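Local coordinates for hydrogenase maturation protease (PDB 3PU6), which probably acts as an endopeptidase in hydrogenase maturation, although its own activity has not been established, at residues V20-G25 against F39-P44; G25-E30 against V136-I141. One frame throughout, in Å; residues are numbered along the deposited sequence.

Contact 1. Residues V20-G25 against F39-P44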
ATOM      1  N   VAL A  20      -5.702   5.966   5.012  1.00 28.63           N
ATOM      2  CA  VAL A  20      -6.114   4.597   5.265  1.00 30.15           C
ATOM      3  C   VAL A  20      -4.949   3.639   5.110  1.00 30.68           C
ATOM      4  O   VAL A  20      -4.785   2.746   5.941  1.00 30.37           O
ATOM      5  CB  VAL A  20      -7.332   4.129   4.377  1.00 30.44           C
ATOM      6  CG1 VAL A  20      -6.918   3.906   2.912  1.00 28.30           C
ATOM      7  CG2 VAL A  20      -7.977   2.887   4.961  1.00 26.22           C
ATOM      8  N   ALA A  21      -4.147   3.829   4.058  1.00 29.35           N
ATOM      9  CA  ALA A  21      -2.998   2.962   3.824  1.00 29.75           C
ATOM     10  C   ALA A  21      -1.897   3.151   4.883  1.00 31.70           C
ATOM     11  O   ALA A  21      -1.083   2.263   5.093  1.00 32.20           O
ATOM     12  CB  ALA A  21      -2.450   3.151   2.435  1.00 29.19           C
ATOM     13  N   ILE A  22      -1.872   4.301   5.545  1.00 31.12           N
ATOM     14  CA  ILE A  22      -0.958   4.502   6.651  1.00 32.47           C
ATOM     15  C   ILE A  22      -1.472   3.666   7.801  1.00 33.79           C
ATOM     16  O   ILE A  22      -0.706   3.003   8.507  1.00 35.30           O
ATOM     17  CB  ILE A  22      -0.860   5.987   7.111  1.00 33.57           C
ATOM     18  CG1 ILE A  22      -0.528   6.921   5.948  1.00 31.34           C
ATOM     19  CG2 ILE A  22       0.171   6.121   8.191  1.00 33.74           C
ATOM     20  CD1 ILE A  22       0.597   6.450   5.128  1.00 32.00           C
ATOM     21  N   ALA A  23      -2.782   3.689   7.994  1.00 32.90           N
ATOM     22  CA  ALA A  23      -3.383   2.872   9.035  1.00 32.73           C
ATOM     23  C   ALA A  23      -3.033   1.380   8.824  1.00 34.82           C
ATOM     24  O   ALA A  23      -2.550   0.695   9.730  1.00 36.85           O
ATOM     25  CB  ALA A  23      -4.864   3.097   9.070  1.00 31.06           C
ATOM     26  N   LEU A  24      -3.250   0.890   7.610  1.00 34.23           N
ATOM     27  CA  LEU A  24      -2.933  -0.489   7.289  1.00 34.50           C
ATOM     28  C   LEU A  24      -1.487  -0.813   7.623  1.00 34.27           C
ATOM     29  O   LEU A  24      -1.186  -1.897   8.084  1.00 34.67           O
ATOM     30  CB  LEU A  24      -3.190  -0.758   5.809  1.00 32.34           C
ATOM     31  CG  LEU A  24      -2.745  -2.122   5.297  1.00 32.98           C
ATOM     32  CD1 LEU A  24      -3.619  -3.227   5.873  1.00 33.22           C
ATOM     33  CD2 LEU A  24      -2.777  -2.135   3.794  1.00 31.75           C
ATOM     34  N   GLY A  25      -0.603   0.141   7.377  1.00 33.90           N
ATOM     35  CA  GLY A  25       0.818  -0.050   7.570  1.00 34.63           C
ATOM     36  C   GLY A  25       1.104  -0.353   9.014  1.00 37.08           C
ATOM     37  O   GLY A  25       1.897  -1.223   9.329  1.00 38.09           O
ATOM     38  N   PHE A  39       6.723   3.680   5.413  1.00 34.53           N
ATOM     39  CA  PHE A  39       5.771   4.774   5.262  1.00 34.06           C
ATOM     40  C   PHE A  39       6.289   5.847   4.336  1.00 34.16           C
ATOM     41  O   PHE A  39       7.213   6.568   4.661  1.00 35.34           O
ATOM     42  CB  PHE A  39       5.423   5.366   6.617  1.00 34.18           C
ATOM     43  CG  PHE A  39       4.809   4.377   7.545  1.00 35.89           C
ATOM     44  CD1 PHE A  39       5.610   3.539   8.306  1.00 35.29           C
ATOM     45  CD2 PHE A  39       3.427   4.256   7.637  1.00 35.25           C
ATOM     46  CE1 PHE A  39       5.048   2.613   9.165  1.00 36.55           C
ATOM     47  CE2 PHE A  39       2.856   3.322   8.488  1.00 35.28           C
ATOM     48  CZ  PHE A  39       3.667   2.500   9.253  1.00 37.38           C
ATOM     49  N   GLY A  40       5.687   5.951   3.169  1.00 34.48           N
ATOM     50  CA  GLY A  40       6.144   6.923   2.210  1.00 36.37           C
ATOM     51  C   GLY A  40       5.316   8.172   2.361  1.00 35.90           C
ATOM     52  O   GLY A  40       5.652   9.213   1.810  1.00 36.60           O
ATOM     53  N   TYR A  41       4.232   8.052   3.118  1.00 35.43           N
ATOM     54  CA  TYR A  41       3.209   9.088   3.178  1.00 35.97           C
ATOM     55  C   TYR A  41       2.926   9.669   1.794  1.00 37.03           C
ATOM     56  O   TYR A  41       2.546   8.945   0.870  1.00 35.62           O
ATOM     57  CB  TYR A  41       3.616  10.167   4.176  1.00 36.23           C
ATOM     58  CG  TYR A  41       3.886   9.582   5.536  1.00 35.29           C
ATOM     59  CD1 TYR A  41       2.840   9.304   6.413  1.00 34.71           C
ATOM     60  CD2 TYR A  41       5.181   9.269   5.934  1.00 35.46           C
ATOM     61  CE1 TYR A  41       3.075   8.751   7.660  1.00 34.46           C
ATOM     62  CE2 TYR A  41       5.432   8.706   7.184  1.00 34.92           C
ATOM     63  CZ  TYR A  41       4.376   8.451   8.040  1.00 35.74           C
ATOM     64  OH  TYR A  41       4.624   7.899   9.275  1.00 37.20           O
ATOM     65  N   ASP A  42       3.126  10.972   1.637  1.00 38.52           N
ATOM     66  CA  ASP A  42       2.845  11.613   0.351  1.00 38.84           C
ATOM     67  C   ASP A  42       4.120  11.854  -0.462  1.00 39.22           C
ATOM     68  O   ASP A  42       4.095  12.514  -1.504  1.00 39.19           O
ATOM     69  CB  ASP A  42       2.021  12.895   0.535  1.00 38.71           C
ATOM     70  CG  ASP A  42       2.598  13.820   1.601  1.00 43.11           C
ATOM     71  OD1 ASP A  42       3.396  13.345   2.442  1.00 44.65           O
ATOM     72  OD2 ASP A  42       2.255  15.023   1.604  1.00 44.13           O
ATOM     73  N   THR A  43       5.226  11.285   0.017  1.00 38.94           N
ATOM     74  CA  THR A  43       6.512  11.330  -0.692  1.00 40.81           C
ATOM     75  C   THR A  43       7.230   9.967  -0.718  1.00 40.91           C
ATOM     76  O   THR A  43       8.383   9.848  -0.275  1.00 39.70           O
ATOM     77  CB  THR A  43       7.442  12.432  -0.118  1.00 40.65           C
ATOM     78  OG1 THR A  43       7.326  12.461   1.310  1.00 39.73           O
ATOM     79  CG2 THR A  43       7.034  13.783  -0.656  1.00 39.51           C
ATOM     80  N   PRO A  44       6.540   8.943  -1.256  1.00 39.72           N
ATOM     81  CA  PRO A  44       6.969   7.552  -1.382  1.00 39.25           C
ATOM     82  C   PRO A  44       8.351   7.459  -1.987  1.00 40.79           C
ATOM     83  O   PRO A  44       9.057   6.480  -1.757  1.00 38.08           O
ATOM     84  CB  PRO A  44       5.965   6.982  -2.383  1.00 39.23           C
ATOM     85  CG  PRO A  44       4.781   7.772  -2.202  1.00 37.63           C
ATOM     86  CD  PRO A  44       5.242   9.150  -1.909  1.00 39.05           C
TER

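Contact 2. Residues G25-E30 against V136-I141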
ATOM      1  N   GLY A  25      -0.603   0.141   7.377  1.00 33.90           N
ATOM      2  CA  GLY A  25       0.818  -0.050   7.570  1.00 34.63           C
ATOM      3  C   GLY A  25       1.104  -0.353   9.014  1.00 37.08           C
ATOM      4  O   GLY A  25       1.897  -1.223   9.329  1.00 38.09           O
ATOM      5  N   ARG A  26       0.431   0.361   9.898  1.00 37.09           N
ATOM      6  CA  ARG A  26       0.609   0.155  11.316  1.00 37.79           C
ATOM      7  C   ARG A  26       0.116  -1.210  11.751  1.00 39.77           C
ATOM      8  O   ARG A  26       0.625  -1.768  12.716  1.00 41.69           O
ATOM      9  CB  ARG A  26      -0.126   1.232  12.096  1.00 38.47           C
ATOM     10  CG  ARG A  26       0.470   2.592  11.913  1.00 38.75           C
ATOM     11  CD  ARG A  26      -0.190   3.629  12.797  1.00 40.91           C
ATOM     12  NE  ARG A  26       0.547   4.891  12.733  1.00 44.57           N
ATOM     13  CZ  ARG A  26       0.176   5.951  12.016  1.00 43.39           C
ATOM     14  NH1 ARG A  26      -0.947   5.917  11.308  1.00 40.26           N
ATOM     15  NH2 ARG A  26       0.924   7.049  12.018  1.00 43.60           N
ATOM     16  N   LEU A  27      -0.886  -1.740  11.054  1.00 39.39           N
ATOM     17  CA  LEU A  27      -1.439  -3.045  11.414  1.00 40.41           C
ATOM     18  C   LEU A  27      -0.455  -4.151  11.075  1.00 40.62           C
ATOM     19  O   LEU A  27      -0.216  -5.045  11.882  1.00 41.24           O
ATOM     20  CB  LEU A  27      -2.786  -3.296  10.734  1.00 38.66           C
ATOM     21  CG  LEU A  27      -3.903  -2.316  11.094  1.00 39.43           C
ATOM     22  CD1 LEU A  27      -5.174  -2.604  10.280  1.00 35.72           C
ATOM     23  CD2 LEU A  27      -4.178  -2.348  12.581  1.00 37.49           C
ATOM     24  N   VAL A  28       0.120  -4.072   9.879  1.00 40.18           N
ATOM     25  CA  VAL A  28       1.071  -5.072   9.411  1.00 42.07           C
ATOM     26  C   VAL A  28       2.298  -5.034  10.311  1.00 43.07           C
ATOM     27  O   VAL A  28       2.903  -6.057  10.627  1.00 43.39           O
ATOM     28  CB  VAL A  28       1.465  -4.827   7.922  1.00 39.30           C
ATOM     29  CG1 VAL A  28       2.662  -5.681   7.509  1.00 39.97           C
ATOM     30  CG2 VAL A  28       0.284  -5.095   7.014  1.00 37.64           C
ATOM     31  N   GLU A  29       2.642  -3.825  10.727  1.00 42.88           N
ATOM     32  CA  GLU A  29       3.789  -3.579  11.572  1.00 41.71           C
ATOM     33  C   GLU A  29       3.637  -4.333  12.889  1.00 44.63           C
ATOM     34  O   GLU A  29       4.588  -4.963  13.356  1.00 44.57           O
ATOM     35  CB  GLU A  29       3.880  -2.087  11.848  1.00 40.43           C
ATOM     36  CG  GLU A  29       5.247  -1.522  11.634  1.00 41.62           C
ATOM     37  CD  GLU A  29       5.356  -0.124  12.150  1.00 44.89           C
ATOM     38  OE1 GLU A  29       4.323   0.422  12.615  1.00 45.10           O
ATOM     39  OE2 GLU A  29       6.476   0.422  12.098  1.00 48.11           O
ATOM     40  N   GLU A  30       2.440  -4.247  13.474  1.00 44.44           N
ATOM     41  CA  GLU A  30       2.087  -4.958  14.699  1.00 45.61           C
ATOM     42  C   GLU A  30       1.979  -6.452  14.478  1.00 45.76           C
ATOM     43  O   GLU A  30       2.668  -7.232  15.117  1.00 48.18           O
ATOM     44  CB  GLU A  30       0.747  -4.473  15.246  1.00 45.24           C
ATOM     45  CG  GLU A  30       0.821  -3.159  15.973  1.00 52.23           C
ATOM     46  CD  GLU A  30      -0.509  -2.412  15.955  1.00 56.67           C
ATOM     47  OE1 GLU A  30      -1.562  -3.079  15.804  1.00 54.63           O
ATOM     48  OE2 GLU A  30      -0.498  -1.160  16.089  1.00 59.11           O
ATOM     49  N   VAL A 136      -9.972  -5.032   6.571  1.00 31.50           N
ATOM     50  CA  VAL A 136     -10.206  -5.906   5.430  1.00 31.48           C
ATOM     51  C   VAL A 136      -8.952  -6.034   4.560  1.00 32.52           C
ATOM     52  O   VAL A 136      -8.633  -7.115   4.054  1.00 33.52           O
ATOM     53  CB  VAL A 136     -11.401  -5.399   4.589  1.00 31.69           C
ATOM     54  CG1 VAL A 136     -11.446  -6.079   3.235  1.00 30.73           C
ATOM     55  CG2 VAL A 136     -12.704  -5.593   5.343  1.00 28.53           C
ATOM     56  N   ALA A 137      -8.238  -4.919   4.409  1.00 33.33           N
ATOM     57  CA  ALA A 137      -6.966  -4.870   3.680  1.00 33.38           C
ATOM     58  C   ALA A 137      -5.837  -5.648   4.389  1.00 34.14           C
ATOM     59  O   ALA A 137      -4.996  -6.272   3.740  1.00 33.75           O
ATOM     60  CB  ALA A 137      -6.553  -3.421   3.437  1.00 31.28           C
ATOM     61  N   LEU A 138      -5.820  -5.595   5.717  1.00 34.07           N
ATOM     62  CA  LEU A 138      -4.921  -6.406   6.506  1.00 33.95           C
ATOM     63  C   LEU A 138      -5.195  -7.863   6.158  1.00 36.32           C
ATOM     64  O   LEU A 138      -4.278  -8.659   5.947  1.00 37.40           O
ATOM     65  CB  LEU A 138      -5.190  -6.156   7.975  1.00 34.60           C
ATOM     66  CG  LEU A 138      -4.283  -6.849   8.986  1.00 36.80           C
ATOM     67  CD1 LEU A 138      -2.810  -6.573   8.719  1.00 37.00           C
ATOM     68  CD2 LEU A 138      -4.684  -6.383  10.358  1.00 37.32           C
ATOM     69  N   GLY A 139      -6.476  -8.200   6.077  1.00 35.95           N
ATOM     70  CA  GLY A 139      -6.891  -9.536   5.721  1.00 35.56           C
ATOM     71  C   GLY A 139      -6.157 -10.020   4.494  1.00 38.43           C
ATOM     72  O   GLY A 139      -5.560 -11.103   4.502  1.00 38.50           O
ATOM     73  N   ARG A 140      -6.183  -9.208   3.439  1.00 37.02           N
ATOM     74  CA  ARG A 140      -5.608  -9.603   2.154  1.00 36.13           C
ATOM     75  C   ARG A 140      -4.085  -9.705   2.166  1.00 35.17           C
ATOM     76  O   ARG A 140      -3.505 -10.482   1.406  1.00 34.57           O
ATOM     77  CB  ARG A 140      -6.084  -8.662   1.044  1.00 37.09           C
ATOM     78  CG  ARG A 140      -7.560  -8.300   1.161  1.00 37.19           C
ATOM     79  CD  ARG A 140      -8.460  -9.508   0.924  1.00 38.49           C
ATOM     80  NE  ARG A 140      -8.333  -9.985  -0.453  1.00 40.54           N
ATOM     81  CZ  ARG A 140      -8.911  -9.408  -1.508  1.00 41.74           C
ATOM     82  NH1 ARG A 140      -9.673  -8.320  -1.352  1.00 38.23           N
ATOM     83  NH2 ARG A 140      -8.731  -9.920  -2.726  1.00 41.31           N
ATOM     84  N   ILE A 141      -3.437  -8.927   3.028  1.00 35.42           N
ATOM     85  CA  ILE A 141      -1.978  -8.991   3.145  1.00 36.05           C
ATOM     86  C   ILE A 141      -1.633 -10.313   3.771  1.00 35.78           C
ATOM     87  O   ILE A 141      -0.668 -10.956   3.385  1.00 35.53           O
ATOM     88  CB  ILE A 141      -1.373  -7.837   4.005  1.00 36.55           C
ATOM     89  CG1 ILE A 141      -1.349  -6.541   3.207  1.00 33.46           C
ATOM     90  CG2 ILE A 141       0.056  -8.157   4.405  1.00 35.99           C
ATOM     91  CD1 ILE A 141      -0.464  -6.632   1.988  1.00 32.90           C
TER

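Contact 1. Residues V20-G25 against F39-P44
F39 meets I22 and G25 through the run CD2, CE2 and CZ of its ring, and Y41 meets the CG1-CD1 arm of I22; no hydrogen bond links the two segments, so the contact rests on van der Waals packing, mostly between apolar atoms. Starting at F39, CG stands anti to the carbonyl carbon and beside the backbone N (chi1 -60°), and the ring reaches out to helix 20-25. Its CD2 atom lies 3.8 Å from I22 CG2, the two side chains crossing obliquely. The I22 carbonyl oxygen comes up at the ring edge, near its plane, with I22 O 3.6 Å from F39 CE2. At the far end of the ring, F39 CZ is 3.8 Å from G25 C: G25 has no side chain, and the phenyl group packs against its main chain.

G40 passes the chain onward, its backbone hydrogen-bonded to C9 of strand 5-10. Y41 follows with a positive phi of 41°, as expected at the second position of the type II' turn running from G40 to T43. The Y41 side chain crosses that of I22 at about a right angle, and I22 CD1 rests 3.9 Å from Y41 CD1. I22 thus divides its branches, CG2 serving mainly F39 and CD1 serving Y41; E13 also touches both I22 and Y41. At T43 the turn is closed by T43 N to G40 O at 2.8 Å, and P44 then packs on V10 of strand 5-10.

The short axes of helix 20-25 and strand 39-41 run 9.5 Å apart at an angle of 169°, nearly antiparallel. This geometry, with strands 5-10 and 35-41 lying parallel and adjacent in the sheet, marks a beta-alpha-beta crossover of an alpha/beta fold, seen here where its helix begins and its second strand ends.

Contact 2. Residues G25-E30 against V136-I141
L138 wedges its forked end against L27 and V28, and these apolar meetings, with one from I141, make up the whole interface between the segments. The closest is L138 CD2 against L27 CB at 3.6 Å; L27 CD1 lies 3.8 Å from the same methyl, so L138 CD2 lies against both the root and one terminal methyl of L27. The other branch, L138 CD1, is shared between L27 CB and V28 CG2, each 3.8 Å from it, the V28 and L138 side chains sliding past each other in opposite directions. With CG anti to the backbone N (chi1 -176°), L138 extends its fork towards helix 25-30.

Helices 20-31 and 128-147 are neighbours packed on one side of the mixed sheet, as in a layered alpha/beta fold: V28 and I141 both also touch W35, while A137 and I141 bear on I112 and L110 of strand 106-114. The local axes approach to 9.8 Å and cross at -48°, and the CA atoms of V28 and L138 are 6.8 Å apart.

A looser apolar contact lies nearer the sheet, where V28 CG2 stands 4.0 Å from I141 CG2 and the side chains cross at about a right angle. Polar groups take no part between the segments. R26 instead directs its guanidinium group to E13, where NH1 forms a salt bridge with OE2.

How the contacts relate
Both contacts draw on helix 20-31 and share G25, contact 1 using its early turns against the end of strand 35-41 and contact 2 its later turns against helix 128-147. Their centres are about 12 Å apart, and they also touch directly. L24 CD1 lies 3.6 Å from A137 C, so a residue of the first helix segment packs on the second helix, while F39 CZ is 3.9 Å from R26 N. E13, in the loop that follows strand 5-10, is a common neighbour of the two.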